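Zona occludens toxin N-terminal domain-containing protein (PDB 2R2A) is of unknown function but, as the N-terminal domain of a zonula occludens toxin-like membrane protein with a P-loop NTPase fold, probably binds nucleotide. Local coordinates at residues I57-K62 / Q97-A102; H75-W80 / S89-D94; Q114-H119 / I124-L129. All blocks are in the same frame, centred on the assembly; numbering follows the deposited sequence.

How the contacts relate
All three contacts sit on one mixed sheet whose strand order places 125-130 between 90-93 and 7-11, as in ASCE-type P-loop NTPases. Contacts 2 and 3 lie closest, their centres about 8 Å apart, and share neighbouring strands: Val91 N meets Asp125 O at 2.8 Å in a probable hydrogen bond. Contact 1 is about 10 Å from contact 2, centre to centre, and joins it through a probable hydrogen bond of 2.6 Å between Thr59 O and His75 NE2. It also reaches contact 3, about 14 Å away between centres, where Trp100 packs on Val128. Leu129 of contact 3 touches Lys18, part of what looks like a Walker A loop holding a sulfate.

Contact 1: residues I57-K62 / Q97-A102; sequences IETDAK and QDVWPA
With chi1 at 60°, Thr59 tucks OG1 between its backbone N and carbonyl carbon, which leaves CG2 anti to the carbonyl carbon and facing Val99, whose CG2 is likewise anti to its own carbonyl carbon. The two methyls meet where the side chains cross at about a right angle, Thr59 CG2 lying 3.7 Å from Val99 CG2. Thr59 CB backs up the same methyl. The other branch of Val99, CG1, sits over the centre of the Trp100 ring, so the two methyls of one valine serve two different neighbours.

Polar atoms are joined through water. Thr59 OG1 is 2.8 Å from a water that also lies 2.7 Å from Asp98 OD2 and bridges the two. A second water donates to Asp98 O, 2.9 Å away, and accepts only weakly from Ala61 N.

In the fold, residues 57-62 run off the end of strand 55-58, and residues 97-102 belong to the loop that follows strand 90-93. These strands run parallel, with 43-45 between them, so the contact ties together two connections leaving the C-terminal ends of parallel strands in a P-loop NTPase-like sheet.

The turn carrying Thr59 is pinned from within. Glu58 OE2 takes the Asp60 N-H on its anti lone pair at 2.8 Å. One step on, Asp60 OD1 accepts from Lys62 N at 3.0 Å, an Asx turn in which the donor comes from above the carboxylate plane, 39° out of it. Tyr56 OH bonds to the second carboxylate oxygen of Glu58.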
# COMPACT_ATOMS: atom_id res chain seq x y z
N ILE A 57 6.16 -1.96 10.68
CA ILE A 57 7.37 -1.52 9.99
C ILE A 57 7.59 -0.00 10.15
O ILE A 57 6.65 0.79 9.99
CB ILE A 57 7.40 -1.95 8.49
CG1 ILE A 57 6.15 -1.48 7.73
CG2 ILE A 57 7.50 -3.46 8.40
CD1 ILE A 57 6.18 -1.81 6.20
N GLU A 58 8.83 0.38 10.46
CA GLU A 58 9.22 1.78 10.61
C GLU A 58 9.56 2.41 9.26
O GLU A 58 10.45 1.94 8.55
CB GLU A 58 10.45 1.92 11.54
CG GLU A 58 10.82 3.38 11.88
CD GLU A 58 9.60 4.19 12.29
OE1 GLU A 58 9.01 3.90 13.35
OE2 GLU A 58 9.19 5.10 11.53
N THR A 59 8.84 3.47 8.91
CA THR A 59 9.08 4.15 7.65
C THR A 59 9.90 5.44 7.76
O THR A 59 10.30 6.01 6.71
CB THR A 59 7.75 4.47 6.90
OG1 THR A 59 6.94 5.31 7.72
CG2 THR A 59 7.00 3.19 6.59
N ASP A 60 10.14 5.91 8.98
CA ASP A 60 10.94 7.14 9.16
C ASP A 60 12.41 6.75 9.25
O ASP A 60 12.85 6.16 10.24
CB ASP A 60 10.48 7.93 10.40
CG ASP A 60 11.21 9.29 10.55
OD1 ASP A 60 12.25 9.52 9.90
OD2 ASP A 60 10.72 10.12 11.34
N ALA A 61 13.16 7.05 8.20
CA ALA A 61 14.54 6.61 8.13
C ALA A 61 15.44 7.21 9.22
O ALA A 61 16.48 6.65 9.54
CB ALA A 61 15.11 6.89 6.75
N LYS A 62 15.04 8.33 9.82
CA LYS A 62 15.84 8.86 10.91
C LYS A 62 15.62 8.04 12.18
O LYS A 62 16.54 7.87 12.99
CB LYS A 62 15.59 10.36 11.13
CG LYS A 62 16.80 11.05 11.81
CD LYS A 62 16.60 12.55 12.07
CE LYS A 62 17.00 13.39 10.86
NZ LYS A 62 17.32 14.81 11.24
N GLN A 97 5.45 7.71 0.24
CA GLN A 97 6.51 8.58 -0.23
C GLN A 97 7.66 8.64 0.78
O GLN A 97 8.74 9.04 0.44
CB GLN A 97 6.00 10.01 -0.58
CG GLN A 97 5.56 10.90 0.57
CD GLN A 97 4.11 10.67 1.05
OE1 GLN A 97 3.50 9.67 0.74
NE2 GLN A 97 3.58 11.61 1.82
N ASP A 98 7.40 8.20 2.01
CA ASP A 98 8.45 8.10 3.05
C ASP A 98 9.45 6.98 2.79
O ASP A 98 10.56 7.00 3.34
CB ASP A 98 7.80 7.91 4.43
CG ASP A 98 7.03 9.13 4.88
OD1 ASP A 98 7.21 10.22 4.26
OD2 ASP A 98 6.24 9.03 5.83
N VAL A 99 9.05 6.00 1.97
CA VAL A 99 9.90 4.82 1.70
C VAL A 99 10.41 4.88 0.27
O VAL A 99 11.60 4.61 0.02
CB VAL A 99 9.11 3.50 1.86
CG1 VAL A 99 10.03 2.30 1.66
CG2 VAL A 99 8.40 3.44 3.18
N TRP A 100 9.51 5.23 -0.67
CA TRP A 100 9.75 5.20 -2.11
C TRP A 100 9.37 6.54 -2.74
O TRP A 100 8.42 6.61 -3.53
CB TRP A 100 8.91 4.08 -2.75
CG TRP A 100 9.30 2.69 -2.25
CD1 TRP A 100 10.52 2.09 -2.40
CD2 TRP A 100 8.49 1.77 -1.52
NE1 TRP A 100 10.51 0.85 -1.81
CE2 TRP A 100 9.27 0.61 -1.30
CE3 TRP A 100 7.16 1.79 -1.09
CZ2 TRP A 100 8.79 -0.49 -0.59
CZ3 TRP A 100 6.67 0.68 -0.42
CH2 TRP A 100 7.49 -0.45 -0.18
N PRO A 101 10.10 7.62 -2.38
CA PRO A 101 9.79 8.93 -2.94
C PRO A 101 10.16 8.99 -4.43
O PRO A 101 10.99 8.19 -4.90
CB PRO A 101 10.73 9.89 -2.15
CG PRO A 101 11.89 9.00 -1.73
CD PRO A 101 11.27 7.66 -1.47
N ALA A 102 9.55 9.94 -5.15
CA ALA A 102 10.04 10.30 -6.49
C ALA A 102 11.57 10.61 -6.43
O ALA A 102 12.06 11.21 -5.44
CB ALA A 102 9.29 11.49 -6.98
O HOH W 1 4.99 6.71 6.29
O HOH W 2 11.81 8.53 5.43

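Contact 2: residues H75-W80 / S89-D94; sequences HDMYEW and SIVIVD
The short helix 77-80 covers strand 90-93 with Met77 and Val91 as the nearest pair of residues, their CA atoms 9.9 Å apart, a gap bridged by one long side chain. That chain is a selenomethionine. It leaves the helix with CG anti to the backbone N (chi1 -166°) and stays extended through chi2, then bends at chi3 (-68°), which swings the terminal methyl along Val91 instead of straight into it. Met77 CE touches Val91 CG1 at 3.7 Å, and the selenium, Met77 SE, lies 3.9 Å from that same Val91 CG1. The other methyl, Val91 CG2, is reached by Met77 SE at a looser 4.2 Å. The two side chains run alongside each other, pointing opposite ways, and two residues along the strand Val93 CG2 marks the limit of the contact, 4.5 Å from Met77 CE.

Behind the tip, the root of Met77 is covered by Trp80, whose ring has Met77 CA 3.3 Å above its plane and offset toward the rim. Trp80 NE1 hydrogen-bonds to Ser73 O and makes a weak, bent bond to Asp76 OD1 (3.2 Å, 124°). Asp76 precedes the helix at the N-cap position but makes no capping bond with its side chain; its OD1 also bonds to Ser67 OG. Ile57 of strand 55-58 packs against Met77, Trp80 and Val93 alike. The hydrophobic strand 90-93, followed directly by the acidic Asp94, resembles a Walker B strand, and this helix covers one face of it.

Every atom pair crossing the contact is apolar and buried, so the helix is held on the strand by van der Waals fit and exclusion of water, with no directional bond between the two.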
# COMPACT_ATOMS: atom_id res chain seq x y z
N HIS A 75 13.00 0.45 5.30
CA HIS A 75 14.08 0.91 4.43
C HIS A 75 15.03 -0.17 3.96
O HIS A 75 15.68 -0.00 2.93
CB HIS A 75 14.78 2.15 5.01
CG HIS A 75 13.86 3.33 5.11
ND1 HIS A 75 13.65 4.21 4.07
CD2 HIS A 75 13.05 3.74 6.11
CE1 HIS A 75 12.77 5.12 4.43
NE2 HIS A 75 12.37 4.85 5.66
N ASP A 76 15.11 -1.29 4.69
CA ASP A 76 15.85 -2.43 4.18
C ASP A 76 14.93 -3.63 3.94
O ASP A 76 15.34 -4.76 4.18
CB ASP A 76 17.02 -2.79 5.09
CG ASP A 76 16.60 -3.06 6.53
OD1 ASP A 76 15.39 -3.05 6.84
OD2 ASP A 76 17.51 -3.29 7.35
N MSE A 77 13.71 -3.37 3.46
CA MSE A 77 12.75 -4.40 3.12
C MSE A 77 13.33 -5.38 2.12
O MSE A 77 13.04 -6.57 2.16
CB MSE A 77 11.48 -3.78 2.54
CG MSE A 77 10.27 -4.74 2.47
SE MSE A 77 8.69 -3.79 1.84
CE MSE A 77 8.39 -2.63 3.36
N TYR A 78 14.16 -4.86 1.21
CA TYR A 78 14.81 -5.69 0.21
C TYR A 78 15.60 -6.85 0.87
O TYR A 78 15.80 -7.87 0.23
CB TYR A 78 15.71 -4.84 -0.70
CG TYR A 78 16.94 -4.27 -0.03
CD1 TYR A 78 16.89 -3.04 0.65
CD2 TYR A 78 18.17 -4.93 -0.10
CE1 TYR A 78 18.04 -2.50 1.26
CE2 TYR A 78 19.30 -4.42 0.51
CZ TYR A 78 19.23 -3.21 1.18
OH TYR A 78 20.37 -2.73 1.78
N GLU A 79 16.02 -6.66 2.12
CA GLU A 79 16.77 -7.69 2.85
C GLU A 79 15.81 -8.70 3.49
O GLU A 79 15.72 -9.84 3.02
CB GLU A 79 17.69 -7.07 3.90
CG GLU A 79 18.93 -6.34 3.36
CD GLU A 79 19.97 -6.01 4.45
OE1 GLU A 79 20.95 -5.29 4.15
OE2 GLU A 79 19.82 -6.48 5.60
N TRP A 80 15.11 -8.29 4.54
CA TRP A 80 14.24 -9.18 5.30
C TRP A 80 13.03 -9.77 4.56
O TRP A 80 12.52 -10.81 4.99
CB TRP A 80 13.78 -8.54 6.61
CG TRP A 80 13.12 -7.18 6.50
CD1 TRP A 80 13.75 -5.97 6.61
CD2 TRP A 80 11.72 -6.89 6.31
NE1 TRP A 80 12.84 -4.95 6.49
CE2 TRP A 80 11.59 -5.48 6.31
CE3 TRP A 80 10.56 -7.67 6.14
CZ2 TRP A 80 10.35 -4.83 6.15
CZ3 TRP A 80 9.33 -7.03 5.98
CH2 TRP A 80 9.23 -5.61 5.98
N SER A 89 3.94 -12.74 1.94
CA SER A 89 3.34 -11.83 2.91
C SER A 89 2.68 -10.65 2.18
O SER A 89 2.79 -10.53 0.96
CB SER A 89 4.38 -11.37 3.97
OG SER A 89 5.47 -10.70 3.37
N ILE A 90 2.03 -9.79 2.95
CA ILE A 90 1.34 -8.63 2.41
C ILE A 90 1.93 -7.37 3.05
O ILE A 90 2.05 -7.30 4.27
CB ILE A 90 -0.20 -8.75 2.75
CG1 ILE A 90 -0.82 -9.99 2.09
CG2 ILE A 90 -0.97 -7.44 2.34
CD1 ILE A 90 -2.29 -10.30 2.50
N VAL A 91 2.25 -6.34 2.25
CA VAL A 91 2.90 -5.17 2.84
C VAL A 91 1.98 -3.99 2.56
O VAL A 91 1.55 -3.85 1.42
CB VAL A 91 4.27 -4.93 2.16
CG1 VAL A 91 4.86 -3.63 2.62
CG2 VAL A 91 5.28 -6.11 2.43
N ILE A 92 1.62 -3.20 3.57
CA ILE A 92 0.74 -2.03 3.37
C ILE A 92 1.49 -0.82 3.93
O ILE A 92 1.79 -0.77 5.15
CB ILE A 92 -0.62 -2.17 4.11
CG1 ILE A 92 -1.33 -3.46 3.64
CG2 ILE A 92 -1.49 -0.89 3.97
CD1 ILE A 92 -2.51 -3.94 4.58
N VAL A 93 1.79 0.15 3.06
CA VAL A 93 2.64 1.24 3.50
C VAL A 93 1.79 2.50 3.38
O VAL A 93 1.40 2.89 2.29
CB VAL A 93 3.95 1.31 2.68
CG1 VAL A 93 4.73 2.55 3.02
CG2 VAL A 93 4.84 0.05 2.97
N ASP A 94 1.46 3.10 4.51
CA ASP A 94 0.75 4.37 4.50
C ASP A 94 1.77 5.52 4.30
O ASP A 94 2.93 5.46 4.82
CB ASP A 94 -0.04 4.53 5.81
CG ASP A 94 -0.97 5.73 5.78
OD1 ASP A 94 -1.49 6.04 4.70
OD2 ASP A 94 -1.18 6.36 6.83

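Contact 3: residues Q114-H119 / I124-L129; sequences QWLNTH and IDIFVL
Leaving the backbone of His119, CB comes within 4.1 Å of Ile126 CD1. From there the ring turns toward Ile124: chi1 of 79° sets His119 CG between the backbone N and the carbonyl carbon, 3.9 Å from Ile124 O. His119 ND1 then donates to Ile124 O at 2.8 Å, with the oxygen at the ring edge, near its plane, and ND1 nearly in line with the C=O bond (C=O...N angle 164°). Past the nitrogen, His119 CE1 still lies 3.5 Å from Ile124 O.

A second bond runs the other way between the same two residues, Ile124 N to His119 O at 3.1 Å and almost straight (168°). The pair closes the turn that brings the chain from helix 111-114 back into strand 125-130, the strand between 90-93 and 7-11 in the P-loop NTPase sheet.

Ile126 points its CD1 at residues 114-119, where it meets Leu116 CD2 at 3.8 Å and Trp115 CH2 at 4.1 Å. Leu116 CD2 itself rests over a face of the Trp115 ring, toward the rim. On the neighbouring residue, the carboxylate of Asp125 is held by a salt bridge from OD2 to Arg41 NH2 and by a hydrogen bond from Glu6 N to OD1.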
# COMPACT_ATOMS: atom_id res chain seq x y z
N GLN A 114 15.01 -1.60 -6.33
CA GLN A 114 15.39 -2.58 -7.37
C GLN A 114 14.62 -3.89 -7.27
O GLN A 114 14.32 -4.54 -8.29
CB GLN A 114 16.90 -2.89 -7.32
CG GLN A 114 17.80 -1.71 -7.68
CD GLN A 114 19.27 -2.04 -7.75
OE1 GLN A 114 19.77 -2.93 -7.06
NE2 GLN A 114 19.99 -1.29 -8.59
N TRP A 115 14.33 -4.31 -6.04
CA TRP A 115 13.69 -5.61 -5.78
C TRP A 115 12.22 -5.65 -6.16
O TRP A 115 11.66 -6.73 -6.34
CB TRP A 115 13.86 -6.01 -4.32
CG TRP A 115 12.99 -5.26 -3.38
CD1 TRP A 115 13.25 -4.03 -2.84
CD2 TRP A 115 11.71 -5.66 -2.86
NE1 TRP A 115 12.21 -3.64 -2.02
CE2 TRP A 115 11.25 -4.62 -2.02
CE3 TRP A 115 10.90 -6.80 -3.05
CZ2 TRP A 115 10.03 -4.69 -1.34
CZ3 TRP A 115 9.68 -6.86 -2.37
CH2 TRP A 115 9.26 -5.80 -1.53
N LEU A 116 11.60 -4.47 -6.30
CA LEU A 116 10.18 -4.40 -6.48
C LEU A 116 9.74 -5.08 -7.75
O LEU A 116 8.69 -5.73 -7.77
CB LEU A 116 9.69 -2.94 -6.48
CG LEU A 116 9.79 -2.20 -5.14
CD1 LEU A 116 9.38 -0.76 -5.33
CD2 LEU A 116 8.93 -2.86 -4.10
N ASN A 117 10.54 -4.95 -8.80
CA ASN A 117 10.10 -5.47 -10.08
C ASN A 117 10.10 -7.00 -10.08
O ASN A 117 9.52 -7.60 -10.97
CB ASN A 117 10.92 -4.90 -11.24
CG ASN A 117 12.25 -5.56 -11.37
OD1 ASN A 117 12.40 -6.51 -12.13
ND2 ASN A 117 13.23 -5.09 -10.61
N THR A 118 10.73 -7.61 -9.08
CA THR A 118 10.66 -9.06 -8.86
C THR A 118 9.91 -9.48 -7.59
O THR A 118 10.12 -10.59 -7.07
CB THR A 118 12.06 -9.74 -8.91
OG1 THR A 118 12.98 -9.06 -8.04
CG2 THR A 118 12.61 -9.72 -10.34
N HIS A 119 9.02 -8.61 -7.11
CA HIS A 119 8.21 -8.88 -5.91
C HIS A 119 7.33 -10.13 -6.00
O HIS A 119 6.98 -10.69 -4.96
CB HIS A 119 7.34 -7.67 -5.54
CG HIS A 119 6.11 -7.53 -6.38
ND1 HIS A 119 4.88 -7.99 -5.97
CD2 HIS A 119 5.93 -7.01 -7.61
CE1 HIS A 119 3.99 -7.75 -6.91
NE2 HIS A 119 4.59 -7.15 -7.92
N ILE A 124 4.90 -11.47 -2.84
CA ILE A 124 4.52 -10.40 -1.91
C ILE A 124 3.49 -9.44 -2.52
O ILE A 124 3.77 -8.81 -3.53
CB ILE A 124 5.76 -9.54 -1.50
CG1 ILE A 124 6.90 -10.41 -0.93
CG2 ILE A 124 5.34 -8.41 -0.55
CD1 ILE A 124 6.53 -11.11 0.35
N ASP A 125 2.32 -9.32 -1.90
CA ASP A 125 1.35 -8.28 -2.30
C ASP A 125 1.66 -6.97 -1.59
O ASP A 125 1.96 -6.96 -0.41
CB ASP A 125 -0.07 -8.72 -2.04
CG ASP A 125 -0.60 -9.62 -3.14
OD1 ASP A 125 -1.09 -9.08 -4.16
OD2 ASP A 125 -0.50 -10.86 -3.01
N ILE A 126 1.61 -5.86 -2.32
CA ILE A 126 2.01 -4.60 -1.74
C ILE A 126 0.87 -3.61 -1.98
O ILE A 126 0.31 -3.59 -3.06
CB ILE A 126 3.29 -4.05 -2.45
CG1 ILE A 126 4.47 -5.01 -2.26
CG2 ILE A 126 3.60 -2.61 -1.93
CD1 ILE A 126 5.70 -4.73 -3.19
N PHE A 127 0.49 -2.85 -0.95
CA PHE A 127 -0.47 -1.71 -1.10
C PHE A 127 0.30 -0.47 -0.70
O PHE A 127 0.88 -0.44 0.39
CB PHE A 127 -1.66 -1.87 -0.17
CG PHE A 127 -2.53 -3.04 -0.50
CD1 PHE A 127 -3.65 -2.87 -1.29
CD2 PHE A 127 -2.17 -4.35 -0.08
CE1 PHE A 127 -4.47 -3.98 -1.65
CE2 PHE A 127 -2.97 -5.46 -0.45
CZ PHE A 127 -4.10 -5.27 -1.21
N VAL A 128 0.25 0.59 -1.51
CA VAL A 128 0.87 1.85 -1.11
C VAL A 128 -0.21 2.93 -1.13
O VAL A 128 -1.00 2.99 -2.06
CB VAL A 128 2.05 2.27 -2.04
CG1 VAL A 128 3.35 1.48 -1.65
CG2 VAL A 128 1.70 2.08 -3.51
N LEU A 129 -0.31 3.68 -0.04
CA LEU A 129 -1.27 4.77 0.07
C LEU A 129 -0.47 6.05 0.08
O LEU A 129 0.62 6.13 0.73
CB LEU A 129 -2.05 4.65 1.39
CG LEU A 129 -3.11 3.55 1.51
CD1 LEU A 129 -2.48 2.21 1.43
CD2 LEU A 129 -3.87 3.72 2.85